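TRNA (cytosine(38)-C(5))-methyltransferase (Schizosaccharomyces pombe, PDB 6FDF) methylates cytosine 38 in the anticodon loop of tRNA(Asp), and less efficiently of tRNA(Glu), using S-adenosyl-L-methionine as methyl donor. Local coordinates at residues M23-N28 / P293-W298; S237-F242 / A287-F292; F281-V286 / R310-S315. All blocks are in the same frame, centred on the assembly; numbering follows the deposited sequence. Where two conformers were deposited one is given.

Contact 1: residues M23-N28 / P293-W298; sequences MHYALN and PESLEW
The ring of Tyr25 overlaps the ring of Pro293. Pro293 CD lies over one face of the tyrosine, offset toward the rim, in a CH-pi contact 3.9 Å from the ring centroid and 25° off the normal. Pro293 CG comes down beside it, 3.5 Å from Tyr25 CD1. Tyr25 CG lies anti to its own carbonyl carbon (chi1 -77°), which lays the ring against Pro293. At the far end of the ring Leu296 meets it at about a right angle, with Leu296 CD1 3.5 Å from Tyr25 OH. The hydroxyl also bonds a water in the ring plane, with Tyr25 OH 2.6 Å from the water oxygen. Ser295 OG holds the same water at 2.7 Å. A type I turn, closed by Leu296 N to Pro293 O, brings all three loop residues to this one ring. A phenylalanine in place of Tyr25 would probably leave the water without one mate and break the bridge to Ser295. The contact joins helix 22-29 to the loop after helix 283-289. Helix 44-54 adds Asn53 and His54 around Tyr25, and helix 318-328 adds Val318.

Contact 2: residues S237-F242 / A287-F292; sequences SSCCCF and ARLMGF
Ala287 O takes two backbone N-H groups, just before Leu289 and Met290, whose side chains meet Phe242. Phe292 N bonds it at 2.9 Å, and Met290 N adds a weak bond. Gly291 N bonds Arg288 O at 3.0 Å. These bonds make a Schellman motif that ends helix 283-289, with Gly291 as the C-prime residue at a positive phi of 87°. The sequence here matches motif IX of the C5-methyltransferases. The edge of the Phe292 ring also faces Ala287 O, in plane.

The contact with 237-242 is apolar and buried. Leu289 CD1 comes to the edge of the Phe242 ring, near its plane, 3.8 Å from Phe242 CE2. The two side chains cross at about a right angle. Met290 reaches the same phenylalanine from its base. Its chain is extended beyond CG (chi2 -177°, chi3 179°), and this carries the methyl to the other segment. There Met290 CE sits by Phe242 CB and the near ring carbon CD2. Tyr246 packs edge-to-face with this ring, and Arg166 NH1 bonds Phe242 O. Cys239 SG is hydrogen-bonded elsewhere, yet it still touches the leucine, with Cys239 SG 4.2 Å from Leu289 CD1. Met290 CE lies 3.7 Å from Phe242 CB.

Contact 3: residues F281-V286 / R310-S315; sequences FTAREV and RLLGNS. With SAH (S-adenosyl-L-homocysteine), chain E.
Apolar contacts join the two helices, and Leu312 carries one side of them. Leu312 CG is anti to the carbonyl carbon (chi1 -75°), which carries CD1 to helix 283-289. There Leu312 CD1 lies 4.2 Å from Ala283 CB. One turn on, Val286 crosses Leu312 obliquely, with Val286 CG1 4.1 Å from Leu312 CB. All three residues are buried. The same methyl also lies against a backbone carbonyl, with Leu312 CD1 3.4 Å from Ala283 O.

Hydrogen bonds run within each segment. Thr282 and Glu285 form a capping box at the start of helix 283-289. Glu285 N bonds Thr282 OG1 at 3.0 Å. In return Thr282 N bonds Glu285 OE1 at 2.9 Å, meeting it from above the carboxylate plane. Arg279 pairs with the same OE1 in a salt bridge, and Glu207 N bonds OE2. The carboxylate is thus fixed by several partners, which would probably favour its charged form.

The 310-315 segment carries the Gly-Asn sequence of family motif X and leads into the cofactor pocket. Ser315 N bonds Leu312 O. Ser315 has two conformers; in the one given, Ser315 OG bonds Leu311 O at 2.7 Å, tilted 35° from the carbonyl plane. Arg166 NH2 bonds both Gly313 O and Ser315 O.

Cofactor contacts come from the residues that follow Gly313. Asn314 O lies 3.3 Å from SD of S-adenosyl-L-homocysteine. An approach of Ser315 OG to the cofactor carboxylate is doubtful, given the second conformer.

In the fold
Contacts 2 and 3 are buried and close together, their centres about 8 Å apart. Both use helix 283-289: contact 3 its start, contact 2 its end. They meet where Phe242 packs on Phe281 and Val286. Contact 1 is partly buried and uses the loop that follows the same helix. It touches contact 2 through Tyr25 on Phe292 and a salt bridge from Glu294 to Arg288. A probable hydrogen bond from Arg284 to Leu296 O ties it to contact 3. The chemistry follows the place. Contact 1 mixes a ring face with a water bridge, whereas contacts 2 and 3 are apolar across their segments. Contact 3 alone holds residues of the cofactor pocket.

Contact 1: residues M23-N28 / P293-W298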
loop_
_atom_site.group_PDB
_atom_site.type_symbol
_atom_site.label_atom_id
_atom_site.label_comp_id
_atom_site.label_asym_id
_atom_site.label_seq_id
_atom_site.Cartn_x
_atom_site.Cartn_y
_atom_site.Cartn_z
ATOM N N MET A 23 -0.193 6.789 -3.384
ATOM C CA MET A 23 -0.052 8.049 -2.652
ATOM C C MET A 23 -0.737 9.196 -3.382
ATOM O O MET A 23 -1.374 10.052 -2.753
ATOM C CB MET A 23 1.427 8.388 -2.429
ATOM C CG MET A 23 2.208 7.447 -1.527
ATOM S SD MET A 23 1.671 7.572 0.198
ATOM C CE MET A 23 2.859 6.484 0.978
ATOM N N HIS A 24 -0.616 9.234 -4.711
ATOM C CA HIS A 24 -1.291 10.264 -5.489
ATOM C C HIS A 24 -2.805 10.134 -5.353
ATOM O O HIS A 24 -3.512 11.135 -5.187
ATOM C CB HIS A 24 -0.844 10.162 -6.950
ATOM C CG HIS A 24 -1.211 11.343 -7.799
ATOM N ND1 HIS A 24 -0.500 11.684 -8.931
ATOM C CD2 HIS A 24 -2.209 12.253 -7.696
ATOM C CE1 HIS A 24 -1.040 12.756 -9.484
ATOM N NE2 HIS A 24 -2.080 13.120 -8.756
ATOM N N TYR A 25 -3.320 8.903 -5.392
ATOM C CA TYR A 25 -4.755 8.712 -5.221
ATOM C C TYR A 25 -5.203 9.158 -3.836
ATOM O O TYR A 25 -6.287 9.735 -3.683
ATOM C CB TYR A 25 -5.138 7.252 -5.447
ATOM C CG TYR A 25 -5.193 6.832 -6.900
ATOM C CD1 TYR A 25 -6.116 7.391 -7.771
ATOM C CD2 TYR A 25 -4.358 5.830 -7.383
ATOM C CE1 TYR A 25 -6.185 6.991 -9.096
ATOM C CE2 TYR A 25 -4.424 5.422 -8.708
ATOM C CZ TYR A 25 -5.337 6.007 -9.556
ATOM O OH TYR A 25 -5.397 5.610 -10.873
ATOM N N ALA A 26 -4.377 8.904 -2.816
ATOM C CA ALA A 26 -4.724 9.316 -1.459
ATOM C C ALA A 26 -4.690 10.831 -1.318
ATOM O O ALA A 26 -5.528 11.414 -0.619
ATOM C CB ALA A 26 -3.775 8.660 -0.453
ATOM N N LEU A 27 -3.734 11.488 -1.988
ATOM C CA LEU A 27 -3.709 12.947 -2.005
ATOM C C LEU A 27 -4.965 13.506 -2.660
ATOM O O LEU A 27 -5.512 14.521 -2.212
ATOM C CB LEU A 27 -2.456 13.443 -2.734
ATOM C CG LEU A 27 -1.145 13.317 -1.951
ATOM C CD1 LEU A 27 0.039 13.363 -2.907
ATOM C CD2 LEU A 27 -1.023 14.421 -0.907
ATOM N N ASN A 28 -5.439 12.853 -3.726
ATOM C CA ASN A 28 -6.669 13.287 -4.383
ATOM C C ASN A 28 -7.850 13.202 -3.425
ATOM O O ASN A 28 -8.672 14.120 -3.351
ATOM C CB ASN A 28 -6.944 12.435 -5.623
ATOM C CG ASN A 28 -5.937 12.664 -6.741
ATOM O OD1 ASN A 28 -5.174 13.633 -6.732
ATOM N ND2 ASN A 28 -5.937 11.763 -7.719
ATOM N N PRO A 293 -9.771 4.080 -6.749
ATOM C CA PRO A 293 -11.030 4.462 -7.396
ATOM C C PRO A 293 -11.247 3.675 -8.682
ATOM O O PRO A 293 -10.345 3.030 -9.217
ATOM C CB PRO A 293 -10.837 5.953 -7.681
ATOM C CG PRO A 293 -9.372 6.083 -7.897
ATOM C CD PRO A 293 -8.730 5.110 -6.922
ATOM N N GLU A 294 -12.482 3.750 -9.180
ATOM C CA GLU A 294 -12.839 3.050 -10.408
ATOM C C GLU A 294 -12.076 3.571 -11.618
ATOM O O GLU A 294 -11.934 2.842 -12.608
ATOM C CB GLU A 294 -14.346 3.162 -10.645
ATOM C CG GLU A 294 -15.187 2.460 -9.598
ATOM C CD GLU A 294 -14.890 0.971 -9.533
ATOM O OE1 GLU A 294 -14.244 0.532 -8.558
ATOM O OE2 GLU A 294 -15.305 0.241 -10.459
ATOM N N SER A 295 -11.586 4.812 -11.562
ATOM C CA SER A 295 -10.815 5.369 -12.669
ATOM C C SER A 295 -9.484 4.654 -12.897
ATOM O O SER A 295 -8.913 4.792 -13.985
ATOM C CB SER A 295 -10.565 6.855 -12.428
ATOM O OG SER A 295 -9.656 7.032 -11.363
ATOM N N LEU A 296 -8.967 3.923 -11.904
ATOM C CA LEU A 296 -7.754 3.134 -12.110
ATOM C C LEU A 296 -7.964 2.174 -13.271
ATOM O O LEU A 296 -8.882 1.350 -13.248
ATOM C CB LEU A 296 -7.385 2.359 -10.845
ATOM C CG LEU A 296 -6.195 1.402 -10.981
ATOM C CD1 LEU A 296 -4.910 2.170 -11.241
ATOM C CD2 LEU A 296 -6.046 0.498 -9.763
ATOM N N GLU A 297 -7.117 2.283 -14.289
ATOM C CA GLU A 297 -7.270 1.489 -15.495
ATOM C C GLU A 297 -5.933 0.889 -15.898
ATOM O O GLU A 297 -4.870 1.462 -15.645
ATOM C CB GLU A 297 -7.847 2.330 -16.650
ATOM C CG GLU A 297 -6.881 3.339 -17.249
ATOM C CD GLU A 297 -7.418 3.977 -18.519
ATOM O OE1 GLU A 297 -8.623 4.303 -18.555
ATOM O OE2 GLU A 297 -6.640 4.150 -19.481
ATOM N N TRP A 298 -6.004 -0.288 -16.517
ATOM C CA TRP A 298 -4.834 -0.916 -17.116
ATOM C C TRP A 298 -5.136 -1.589 -18.447
ATOM O O TRP A 298 -4.197 -2.042 -19.107
ATOM C CB TRP A 298 -4.221 -1.950 -16.160
ATOM C CG TRP A 298 -5.182 -2.998 -15.687
ATOM C CD1 TRP A 298 -5.414 -4.219 -16.254
ATOM C CD2 TRP A 298 -6.036 -2.921 -14.539
ATOM N NE1 TRP A 298 -6.360 -4.906 -15.529
ATOM C CE2 TRP A 298 -6.758 -4.132 -14.471
ATOM C CE3 TRP A 298 -6.260 -1.947 -13.561
ATOM C CZ2 TRP A 298 -7.689 -4.391 -13.466
ATOM C CZ3 TRP A 298 -7.184 -2.209 -12.563
ATOM C CH2 TRP A 298 -7.886 -3.421 -12.524
HETATM O O HOH W 1 -7.144 6.771 -12.443
#

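Contact 2: residues S237-F242 / A287-F292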
loop_
_atom_site.group_PDB
_atom_site.type_symbol
_atom_site.label_atom_id
_atom_site.label_comp_id
_atom_site.label_asym_id
_atom_site.label_seq_id
_atom_site.Cartn_x
_atom_site.Cartn_y
_atom_site.Cartn_z
ATOM N N SER A 237 -17.119 -9.992 6.849
ATOM C CA SER A 237 -16.695 -8.653 7.229
ATOM C C SER A 237 -15.183 -8.470 7.181
ATOM O O SER A 237 -14.687 -7.411 7.577
ATOM C CB SER A 237 -17.220 -8.310 8.627
ATOM O OG SER A 237 -16.755 -9.242 9.583
ATOM N N SER A 238 -14.437 -9.466 6.710
ATOM C CA SER A 238 -13.009 -9.268 6.491
ATOM C C SER A 238 -12.498 -10.313 5.511
ATOM O O SER A 238 -13.194 -11.272 5.163
ATOM C CB SER A 238 -12.212 -9.327 7.801
ATOM O OG SER A 238 -10.900 -8.806 7.609
ATOM N N CYS A 239 -11.256 -10.112 5.082
ATOM C CA CYS A 239 -10.519 -11.093 4.302
ATOM C C CYS A 239 -9.039 -10.846 4.550
ATOM O O CYS A 239 -8.645 -9.822 5.116
ATOM C CB CYS A 239 -10.865 -11.021 2.805
ATOM S SG CYS A 239 -10.489 -9.465 1.946
ATOM N N CYS A 240 -8.220 -11.799 4.121
ATOM C CA CYS A 240 -6.820 -11.792 4.512
ATOM C C CYS A 240 -5.997 -10.855 3.634
ATOM O O CYS A 240 -6.445 -10.339 2.606
ATOM C CB CYS A 240 -6.252 -13.208 4.481
ATOM S SG CYS A 240 -6.862 -14.247 5.845
ATOM N N CYS A 241 -4.763 -10.634 4.068
ATOM C CA CYS A 241 -3.883 -9.703 3.381
ATOM C C CYS A 241 -3.497 -10.241 2.006
ATOM O O CYS A 241 -3.103 -11.404 1.874
ATOM C CB CYS A 241 -2.650 -9.458 4.242
ATOM S SG CYS A 241 -1.538 -8.240 3.587
ATOM N N PHE A 242 -3.614 -9.391 0.986
ATOM C CA PHE A 242 -3.184 -9.742 -0.364
ATOM C C PHE A 242 -1.689 -9.500 -0.526
ATOM O O PHE A 242 -1.165 -8.470 -0.089
ATOM C CB PHE A 242 -3.933 -8.912 -1.408
ATOM C CG PHE A 242 -5.401 -9.214 -1.491
ATOM C CD1 PHE A 242 -5.852 -10.383 -2.080
ATOM C CD2 PHE A 242 -6.335 -8.306 -1.003
ATOM C CE1 PHE A 242 -7.215 -10.660 -2.161
ATOM C CE2 PHE A 242 -7.690 -8.568 -1.089
ATOM C CZ PHE A 242 -8.133 -9.750 -1.666
ATOM N N ALA A 287 -8.202 -4.080 -6.072
ATOM C CA ALA A 287 -8.014 -2.632 -6.101
ATOM C C ALA A 287 -9.071 -1.920 -5.260
ATOM O O ALA A 287 -8.756 -0.997 -4.499
ATOM C CB ALA A 287 -8.040 -2.123 -7.545
ATOM N N ARG A 288 -10.334 -2.330 -5.397
ATOM C CA ARG A 288 -11.406 -1.724 -4.611
ATOM C C ARG A 288 -11.194 -1.946 -3.119
ATOM O O ARG A 288 -11.355 -1.019 -2.317
ATOM C CB ARG A 288 -12.752 -2.300 -5.041
ATOM C CG ARG A 288 -13.219 -1.869 -6.413
ATOM C CD ARG A 288 -14.478 -2.638 -6.770
ATOM N NE ARG A 288 -15.060 -2.212 -8.037
ATOM C CZ ARG A 288 -16.122 -2.786 -8.593
ATOM N NH1 ARG A 288 -16.707 -3.813 -7.994
ATOM N NH2 ARG A 288 -16.594 -2.334 -9.745
ATOM N N LEU A 289 -10.812 -3.161 -2.727
ATOM C CA LEU A 289 -10.573 -3.420 -1.311
ATOM C C LEU A 289 -9.405 -2.601 -0.779
ATOM O O LEU A 289 -9.340 -2.327 0.423
ATOM C CB LEU A 289 -10.331 -4.912 -1.086
ATOM C CG LEU A 289 -11.598 -5.760 -1.182
ATOM C CD1 LEU A 289 -11.245 -7.213 -1.482
ATOM C CD2 LEU A 289 -12.401 -5.657 0.110
ATOM N N MET A 290 -8.477 -2.205 -1.647
ATOM C CA MET A 290 -7.358 -1.369 -1.237
ATOM C C MET A 290 -7.646 0.122 -1.395
ATOM O O MET A 290 -6.751 0.943 -1.163
ATOM C CB MET A 290 -6.102 -1.763 -2.017
ATOM C CG MET A 290 -5.627 -3.166 -1.663
ATOM S SD MET A 290 -4.097 -3.613 -2.496
ATOM C CE MET A 290 -3.826 -5.256 -1.842
ATOM N N GLY A 291 -8.873 0.484 -1.761
ATOM C CA GLY A 291 -9.302 1.867 -1.808
ATOM C C GLY A 291 -9.026 2.606 -3.099
ATOM O O GLY A 291 -9.223 3.826 -3.144
ATOM N N PHE A 292 -8.595 1.918 -4.148
ATOM C CA PHE A 292 -8.354 2.588 -5.415
ATOM C C PHE A 292 -9.680 2.934 -6.083
ATOM O O PHE A 292 -10.639 2.159 -5.998
ATOM C CB PHE A 292 -7.518 1.704 -6.338
ATOM C CG PHE A 292 -6.068 1.660 -5.966
ATOM C CD1 PHE A 292 -5.611 0.767 -5.016
ATOM C CD2 PHE A 292 -5.164 2.527 -6.561
ATOM C CE1 PHE A 292 -4.275 0.734 -4.663
ATOM C CE2 PHE A 292 -3.833 2.502 -6.219
ATOM C CZ PHE A 292 -3.385 1.607 -5.269
#

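Contact 3: residues F281-V286 / R310-S315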
loop_
_atom_site.group_PDB
_atom_site.type_symbol
_atom_site.label_atom_id
_atom_site.label_comp_id
_atom_site.label_asym_id
_atom_site.label_seq_id
_atom_site.Cartn_x
_atom_site.Cartn_y
_atom_site.Cartn_z
ATOM N N PHE A 281 -10.448 -13.363 -5.967
ATOM C CA PHE A 281 -10.888 -12.001 -6.236
ATOM C C PHE A 281 -10.260 -11.523 -7.535
ATOM O O PHE A 281 -9.109 -11.846 -7.837
ATOM C CB PHE A 281 -10.500 -11.066 -5.086
ATOM C CG PHE A 281 -11.269 -11.317 -3.821
ATOM C CD1 PHE A 281 -12.556 -10.824 -3.668
ATOM C CD2 PHE A 281 -10.709 -12.043 -2.783
ATOM C CE1 PHE A 281 -13.269 -11.056 -2.504
ATOM C CE2 PHE A 281 -11.419 -12.275 -1.619
ATOM C CZ PHE A 281 -12.701 -11.781 -1.481
ATOM N N THR A 282 -11.026 -10.767 -8.317
ATOM C CA THR A 282 -10.459 -10.149 -9.505
ATOM C C THR A 282 -9.519 -9.020 -9.098
ATOM O O THR A 282 -9.572 -8.513 -7.974
ATOM C CB THR A 282 -11.562 -9.607 -10.413
ATOM O OG1 THR A 282 -12.107 -8.416 -9.829
ATOM C CG2 THR A 282 -12.672 -10.636 -10.588
ATOM N N ALA A 283 -8.648 -8.613 -10.027
ATOM C CA ALA A 283 -7.750 -7.503 -9.715
ATOM C C ALA A 283 -8.530 -6.223 -9.442
ATOM O O ALA A 283 -8.119 -5.420 -8.595
ATOM C CB ALA A 283 -6.743 -7.285 -10.844
ATOM N N ARG A 284 -9.664 -6.031 -10.124
ATOM C CA ARG A 284 -10.514 -4.879 -9.832
ATOM C C ARG A 284 -11.043 -4.931 -8.404
ATOM O O ARG A 284 -11.098 -3.907 -7.714
ATOM C CB ARG A 284 -11.675 -4.812 -10.826
ATOM C CG ARG A 284 -12.727 -3.772 -10.455
ATOM C CD ARG A 284 -12.153 -2.367 -10.565
ATOM N NE ARG A 284 -11.729 -2.050 -11.922
ATOM C CZ ARG A 284 -10.964 -1.010 -12.235
ATOM N NH1 ARG A 284 -10.541 -0.191 -11.280
ATOM N NH2 ARG A 284 -10.628 -0.788 -13.501
ATOM N N GLU A 285 -11.427 -6.121 -7.941
ATOM C CA GLU A 285 -11.931 -6.252 -6.578
ATOM C C GLU A 285 -10.820 -6.023 -5.563
ATOM O O GLU A 285 -11.046 -5.393 -4.523
ATOM C CB GLU A 285 -12.576 -7.626 -6.393
ATOM C CG GLU A 285 -13.855 -7.779 -7.223
ATOM C CD GLU A 285 -14.356 -9.207 -7.283
ATOM O OE1 GLU A 285 -13.540 -10.132 -7.090
ATOM O OE2 GLU A 285 -15.565 -9.405 -7.543
ATOM N N VAL A 286 -9.610 -6.513 -5.853
ATOM C CA VAL A 286 -8.477 -6.242 -4.973
ATOM C C VAL A 286 -8.212 -4.741 -4.909
ATOM O O VAL A 286 -8.027 -4.169 -3.827
ATOM C CB VAL A 286 -7.232 -7.022 -5.441
ATOM C CG1 VAL A 286 -6.022 -6.643 -4.607
ATOM C CG2 VAL A 286 -7.485 -8.530 -5.361
ATOM N N ARG A 310 0.316 -8.384 -8.923
ATOM C CA ARG A 310 1.616 -8.202 -8.288
ATOM C C ARG A 310 1.816 -6.759 -7.858
ATOM O O ARG A 310 2.360 -6.498 -6.777
ATOM C CB ARG A 310 2.725 -8.644 -9.241
ATOM C CG ARG A 310 2.535 -10.061 -9.737
ATOM C CD ARG A 310 3.688 -10.517 -10.618
ATOM N NE ARG A 310 3.456 -11.874 -11.113
ATOM C CZ ARG A 310 3.404 -12.205 -12.399
ATOM N NH1 ARG A 310 3.609 -11.287 -13.334
ATOM N NH2 ARG A 310 3.181 -13.465 -12.751
ATOM N N LEU A 311 1.396 -5.810 -8.699
ATOM C CA LEU A 311 1.535 -4.400 -8.359
ATOM C C LEU A 311 0.621 -4.034 -7.197
ATOM O O LEU A 311 1.012 -3.278 -6.302
ATOM C CB LEU A 311 1.223 -3.536 -9.583
ATOM C CG LEU A 311 2.177 -3.686 -10.770
ATOM C CD1 LEU A 311 1.702 -2.870 -11.974
ATOM C CD2 LEU A 311 3.585 -3.278 -10.353
ATOM N N LEU A 312 -0.609 -4.553 -7.206
ATOM C CA LEU A 312 -1.541 -4.281 -6.117
ATOM C C LEU A 312 -1.064 -4.903 -4.811
ATOM O O LEU A 312 -1.229 -4.315 -3.735
ATOM C CB LEU A 312 -2.933 -4.793 -6.492
ATOM C CG LEU A 312 -3.659 -3.913 -7.513
ATOM C CD1 LEU A 312 -4.855 -4.642 -8.144
ATOM C CD2 LEU A 312 -4.105 -2.602 -6.859
ATOM N N GLY A 313 -0.450 -6.084 -4.892
ATOM C CA GLY A 313 0.045 -6.765 -3.708
ATOM C C GLY A 313 1.060 -5.960 -2.927
ATOM O O GLY A 313 1.228 -6.191 -1.724
ATOM N N ASN A 314 1.748 -5.026 -3.588
ATOM C CA ASN A 314 2.736 -4.155 -2.964
ATOM C C ASN A 314 2.242 -2.729 -2.759
ATOM O O ASN A 314 3.049 -1.845 -2.460
ATOM C CB ASN A 314 4.008 -4.113 -3.812
ATOM C CG ASN A 314 4.784 -5.393 -3.747
ATOM O OD1 ASN A 314 4.802 -6.066 -2.717
ATOM N ND2 ASN A 314 5.445 -5.743 -4.848
ATOM N N SER A 315 0.944 -2.482 -2.912
ATOM C CA SER A 315 0.391 -1.136 -2.855
ATOM C C SER A 315 -0.144 -0.818 -1.462
ATOM O O SER A 315 -0.391 -1.705 -0.642
ATOM C CB SER A 315 -0.730 -0.968 -3.886
ATOM O OG SER A 315 -0.241 -1.115 -5.208
HETATM N N SAH E . 3.555 2.718 -2.735
HETATM C CA SAH E . 3.419 2.278 -4.106
HETATM C CB SAH E . 4.171 0.968 -4.357
HETATM C CG SAH E . 5.343 0.799 -3.392
HETATM S SD SAH E . 6.013 -0.837 -3.412
HETATM C C SAH E . 1.972 2.139 -4.456
HETATM O O SAH E . 1.123 2.482 -3.604
HETATM O OXT SAH E . 1.688 1.699 -5.591
HETATM C "C5'" SAH E . 7.697 -0.338 -3.485
HETATM C "C4'" SAH E . 7.998 0.224 -4.874
HETATM O "O4'" SAH E . 9.303 0.771 -4.833
HETATM C "C3'" SAH E . 7.963 -0.830 -5.981
HETATM O "O3'" SAH E . 7.135 -0.382 -7.053
HETATM C "C2'" SAH E . 9.407 -0.899 -6.485
HETATM O "O2'" SAH E . 9.475 -1.022 -7.910
HETATM C "C1'" SAH E . 9.980 0.438 -6.032
HETATM N N9 SAH E . 11.419 0.405 -5.694
HETATM C C8 SAH E . 12.064 -0.501 -4.931
HETATM N N7 SAH E . 13.382 -0.199 -4.843
HETATM C C5 SAH E . 13.604 0.923 -5.557
HETATM C C6 SAH E . 14.765 1.777 -5.877
HETATM N N6 SAH E . 15.994 1.481 -5.401
HETATM N N1 SAH E . 14.541 2.856 -6.664
HETATM C C2 SAH E . 13.321 3.159 -7.141
HETATM N N3 SAH E . 12.221 2.426 -6.889
HETATM C C4 SAH E . 12.303 1.309 -6.121
#